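Local coordinates for protein choloylglycine hydrolase (Clostridium perfringens, PDB 2BJF) that hydrolyses the amide bond of glycine- and taurine-conjugated bile salts, releasing free bile acids, and also acts as a bile acid amine N-acyltransferase, at residues F67-N72 and Y278-C283; H14-N19 and M145-T150. All blocks are in the same frame, centred on the assembly; numbering follows the deposited sequence.

Both contacts join the two antiparallel sheets of the Ntn-hydrolase sandwich, and on one side they use neighbouring strands of the same sheet: 275-283 in contact 1 and 14-22 in contact 2, bonded to each other through Met282 N and Phe16 O (2.7 Å). Their partners, 70-72 and 142-147, belong to the other sheet, each paired with strand 77-82. Contact 1 is wholly buried beside the deoxycholate pocket and combines a carboxylate held by hydroxyls with methionine packing. Contact 2 runs from a buried aromatic centre to a more exposed turn and has no hydrogen bond between its segments. Arg18, bridged to Asp69, connects the polar part of contact 1 with strand 14-22.

Contact 1 (F67-N72 and Y278-C283); sequences FADGMN and YTSCMC
The polar half of this contact is centred on the buried carboxylate of Asp69, which receives two hydroxyls from strand 275-283. Tyr278 OH donates to Asp69 OD1 at 2.6 Å; it arrives on the syn side, close to the carboxylate plane, and OD1 in turn lies at the edge of the tyrosine ring. Ser280 OG donates to Asp69 OD2 at 2.9 Å, coming instead from above the plane, 58° out of it. With chi1 at 50°, Asp69 CG lies between the backbone N and the carbonyl carbon, and the carboxylate reaches Tyr278 and Ser280. Further partners are a salt bridge from Arg18 to OD1 and a hydrogen bond between Tyr289 OH and OD2.

The apolar half belongs to two methionines that slide past each other in opposite directions. Met282 SD sits against the Gly70 backbone, 3.3 Å from Gly70 C, and 3.8 Å from Met71 CB. Met71 reaches back with its own end, its CE lying 3.9 Å from Met282 CB. A third element is Ala68, whose CB is 3.4 Å from Tyr278 OH and which also touches the bound deoxycholate.

The axes of the short segments 70-72 and 278-283 run within 13° of parallel at a closest approach of 8.2 Å, a spacing bridged by side chains, as between facing sheets of a sandwich. Four partners on one buried carboxylate fix its rotation and probably favour its ionised form; through the salt bridge, Asp69 probably positions Arg18, a deoxycholate-binding residue, from the second shell.

Contact 2 (H14-N19 and M145-T150); sequences HLFGRN and MISDIT
Side-chain packing between the two facing sheets of the sandwich brings Phe16, on strand 14-22, against Met145 and Ser147 at the end of strand 142-147; His14 extends the contact to the turn that follows. The phenyl ring is the main element. Ser147 CB lies over one face, 4.1 Å from the ring centroid and 23° off the normal, a CH-pi contact. Met145 SD takes the edge, 5.2 Å from the same centroid and 87° off the normal, so this Met-aromatic contact lies in the ring plane. Met145 CG is 3.7 Å from Phe16 CE1. The Phe16 chi1 of 173° directs the ring toward segment 145-150.

Farther along, Ile149 C lies over one face of the His14 imidazole, offset toward its rim, with Ile149 O 3.1 Å from His14 CE1. His14 ND1 is hydrogen-bonded to Glu285. The turn is closed by Asp148 OD1, which accepts from Thr150 N at 3.0 Å in an Asx turn.

Between the segments, cohesion therefore probably rests mainly on van der Waals and aromatic packing, with one close carbonyl contact to the imidazole; the Asx turn is consistent with a fixed course for the backbone that meets His14.

Contact 1 (F67-N72 and Y278-C283)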
# COMPACT_ATOMS: atom_id res chain seq x y z
N PHE A 67 -0.16 15.71 -34.10
CA PHE A 67 0.39 14.41 -33.67
C PHE A 67 0.23 14.08 -32.19
O PHE A 67 0.23 14.97 -31.34
CB PHE A 67 1.87 14.32 -34.05
CG PHE A 67 2.11 14.13 -35.52
CD1 PHE A 67 2.29 12.86 -36.05
CD2 PHE A 67 2.14 15.23 -36.38
CE1 PHE A 67 2.51 12.68 -37.42
CE2 PHE A 67 2.35 15.06 -37.74
CZ PHE A 67 2.54 13.78 -38.26
N ALA A 68 0.11 12.79 -31.91
CA ALA A 68 0.10 12.27 -30.55
C ALA A 68 1.50 11.80 -30.14
O ALA A 68 1.92 11.99 -29.00
CB ALA A 68 -0.89 11.13 -30.43
N ASP A 69 2.19 11.17 -31.09
CA ASP A 69 3.59 10.76 -30.93
C ASP A 69 4.17 10.43 -32.30
O ASP A 69 3.45 10.01 -33.21
CB ASP A 69 3.73 9.56 -29.98
CG ASP A 69 2.80 8.42 -30.32
OD1 ASP A 69 1.63 8.47 -29.89
OD2 ASP A 69 3.23 7.47 -31.00
N GLY A 70 5.48 10.63 -32.44
CA GLY A 70 6.14 10.38 -33.71
C GLY A 70 7.64 10.56 -33.66
O GLY A 70 8.22 10.84 -32.61
N MET A 71 8.27 10.38 -34.82
CA MET A 71 9.71 10.58 -34.96
C MET A 71 10.02 11.21 -36.31
O MET A 71 9.16 11.25 -37.19
CB MET A 71 10.45 9.25 -34.82
CG MET A 71 10.10 8.25 -35.91
SD MET A 71 10.94 6.68 -35.74
CE MET A 71 9.68 5.63 -36.44
N ASN A 72 11.24 11.69 -36.46
CA ASN A 72 11.72 12.11 -37.78
C ASN A 72 12.82 11.19 -38.33
O ASN A 72 13.25 10.25 -37.66
CB ASN A 72 12.13 13.60 -37.79
CG ASN A 72 13.36 13.89 -36.95
OD1 ASN A 72 14.22 13.04 -36.73
ND2 ASN A 72 13.46 15.13 -36.48
N TYR A 278 -3.84 2.31 -27.68
CA TYR A 278 -2.73 1.76 -28.45
C TYR A 278 -1.40 1.87 -27.70
O TYR A 278 -1.26 2.65 -26.75
CB TYR A 278 -2.63 2.38 -29.86
CG TYR A 278 -2.15 3.82 -29.94
CD1 TYR A 278 -0.79 4.12 -29.92
CD2 TYR A 278 -3.06 4.86 -30.09
CE1 TYR A 278 -0.35 5.44 -30.01
CE2 TYR A 278 -2.63 6.18 -30.19
CZ TYR A 278 -1.27 6.46 -30.14
OH TYR A 278 -0.85 7.77 -30.24
N THR A 279 -0.44 1.06 -28.13
CA THR A 279 0.92 1.10 -27.61
C THR A 279 1.86 1.21 -28.80
O THR A 279 1.87 0.34 -29.68
CB THR A 279 1.24 -0.16 -26.79
OG1 THR A 279 0.31 -0.29 -25.71
CG2 THR A 279 2.66 -0.09 -26.22
N SER A 280 2.62 2.30 -28.84
CA SER A 280 3.57 2.53 -29.93
C SER A 280 5.00 2.37 -29.45
O SER A 280 5.32 2.66 -28.29
CB SER A 280 3.36 3.92 -30.54
OG SER A 280 3.73 4.95 -29.65
N CYS A 281 5.86 1.90 -30.35
CA CYS A 281 7.28 1.75 -30.08
C CYS A 281 8.05 2.08 -31.35
O CYS A 281 7.94 1.37 -32.35
CB CYS A 281 7.60 0.32 -29.62
SG CYS A 281 9.36 0.01 -29.33
N MET A 282 8.82 3.16 -31.30
CA MET A 282 9.59 3.61 -32.44
C MET A 282 11.04 3.18 -32.30
O MET A 282 11.68 3.47 -31.29
CB MET A 282 9.51 5.13 -32.57
CG MET A 282 8.13 5.65 -32.91
SD MET A 282 7.94 7.42 -32.63
CE MET A 282 7.40 7.45 -30.93
N CYS A 283 11.55 2.48 -33.31
CA CYS A 283 12.98 2.22 -33.38
C CYS A 283 13.62 3.41 -34.09
O CYS A 283 13.55 3.53 -35.32
CB CYS A 283 13.29 0.91 -34.11
SG CYS A 283 15.06 0.55 -34.14

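Contact 2 (H14-N19 and M145-T150)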
# COMPACT_ATOMS: atom_id res chain seq x y z
N HIS A 14 17.78 2.28 -30.18
CA HIS A 14 16.99 3.05 -29.22
C HIS A 14 15.51 3.03 -29.53
O HIS A 14 15.07 3.50 -30.59
CB HIS A 14 17.53 4.48 -29.11
CG HIS A 14 18.91 4.55 -28.52
ND1 HIS A 14 20.05 4.38 -29.28
CD2 HIS A 14 19.32 4.74 -27.25
CE1 HIS A 14 21.11 4.47 -28.49
NE2 HIS A 14 20.69 4.70 -27.26
N LEU A 15 14.74 2.47 -28.60
CA LEU A 15 13.29 2.42 -28.71
C LEU A 15 12.66 3.53 -27.89
O LEU A 15 13.10 3.81 -26.77
CB LEU A 15 12.76 1.06 -28.23
CG LEU A 15 13.31 -0.23 -28.85
CD1 LEU A 15 12.72 -1.44 -28.13
CD2 LEU A 15 13.06 -0.31 -30.35
N PHE A 16 11.65 4.17 -28.46
CA PHE A 16 10.90 5.22 -27.78
C PHE A 16 9.44 5.15 -28.19
O PHE A 16 9.12 5.03 -29.37
CB PHE A 16 11.49 6.60 -28.10
CG PHE A 16 10.67 7.74 -27.57
CD1 PHE A 16 10.59 7.99 -26.20
CD2 PHE A 16 9.97 8.58 -28.44
CE1 PHE A 16 9.83 9.04 -25.71
CE2 PHE A 16 9.21 9.64 -27.96
CZ PHE A 16 9.14 9.87 -26.59
N GLY A 17 8.55 5.22 -27.21
CA GLY A 17 7.12 5.12 -27.48
C GLY A 17 6.26 5.33 -26.26
O GLY A 17 6.72 5.85 -25.24
N ARG A 18 5.00 4.91 -26.36
CA ARG A 18 4.01 5.25 -25.33
C ARG A 18 2.75 4.39 -25.34
O ARG A 18 2.37 3.84 -26.38
CB ARG A 18 3.61 6.73 -25.45
CG ARG A 18 3.05 7.14 -26.82
CD ARG A 18 1.52 7.04 -26.89
NE ARG A 18 0.87 7.94 -25.95
CZ ARG A 18 0.71 9.26 -26.12
NH1 ARG A 18 1.16 9.85 -27.22
NH2 ARG A 18 0.11 9.98 -25.19
N ASN A 19 2.12 4.29 -24.18
CA ASN A 19 0.72 3.92 -24.07
C ASN A 19 -0.13 5.16 -24.27
O ASN A 19 0.16 6.22 -23.70
CB ASN A 19 0.42 3.36 -22.67
CG ASN A 19 0.82 1.90 -22.51
OD1 ASN A 19 1.12 1.21 -23.48
ND2 ASN A 19 0.82 1.44 -21.27
N MET A 145 7.54 14.32 -23.92
CA MET A 145 8.82 13.65 -23.77
C MET A 145 9.52 13.60 -25.13
O MET A 145 8.89 13.28 -26.14
CB MET A 145 8.64 12.23 -23.21
CG MET A 145 9.95 11.52 -22.90
SD MET A 145 9.70 9.98 -22.00
CE MET A 145 11.34 9.27 -22.07
N ILE A 146 10.80 13.95 -25.14
CA ILE A 146 11.60 13.99 -26.36
C ILE A 146 12.85 13.14 -26.15
O ILE A 146 13.50 13.24 -25.11
CB ILE A 146 11.99 15.45 -26.74
CG1 ILE A 146 10.73 16.31 -26.92
CG2 ILE A 146 12.83 15.48 -28.02
CD1 ILE A 146 10.99 17.81 -26.95
N SER A 147 13.16 12.29 -27.12
CA SER A 147 14.26 11.34 -27.01
C SER A 147 14.90 11.11 -28.38
O SER A 147 14.23 11.23 -29.40
CB SER A 147 13.75 10.01 -26.43
OG SER A 147 14.82 9.23 -25.92
N ASP A 148 16.19 10.79 -28.40
CA ASP A 148 16.88 10.54 -29.67
C ASP A 148 17.84 9.35 -29.63
O ASP A 148 17.88 8.59 -28.65
CB ASP A 148 17.56 11.82 -30.20
CG ASP A 148 18.77 12.25 -29.37
OD1 ASP A 148 19.22 11.48 -28.49
OD2 ASP A 148 19.27 13.36 -29.60
N ILE A 149 18.62 9.19 -30.71
CA ILE A 149 19.51 8.05 -30.88
C ILE A 149 20.77 8.07 -30.00
O ILE A 149 21.57 7.13 -30.03
CB ILE A 149 19.90 7.85 -32.38
CG1 ILE A 149 20.61 9.09 -32.93
CG2 ILE A 149 18.66 7.50 -33.20
CD1 ILE A 149 21.28 8.88 -34.28
N THR A 150 20.94 9.15 -29.23
CA THR A 150 22.04 9.24 -28.27
C THR A 150 21.65 8.59 -26.94
O THR A 150 22.50 8.36 -26.08
CB THR A 150 22.46 10.71 -27.99
OG1 THR A 150 21.44 11.38 -27.24
CG2 THR A 150 22.72 11.47 -29.29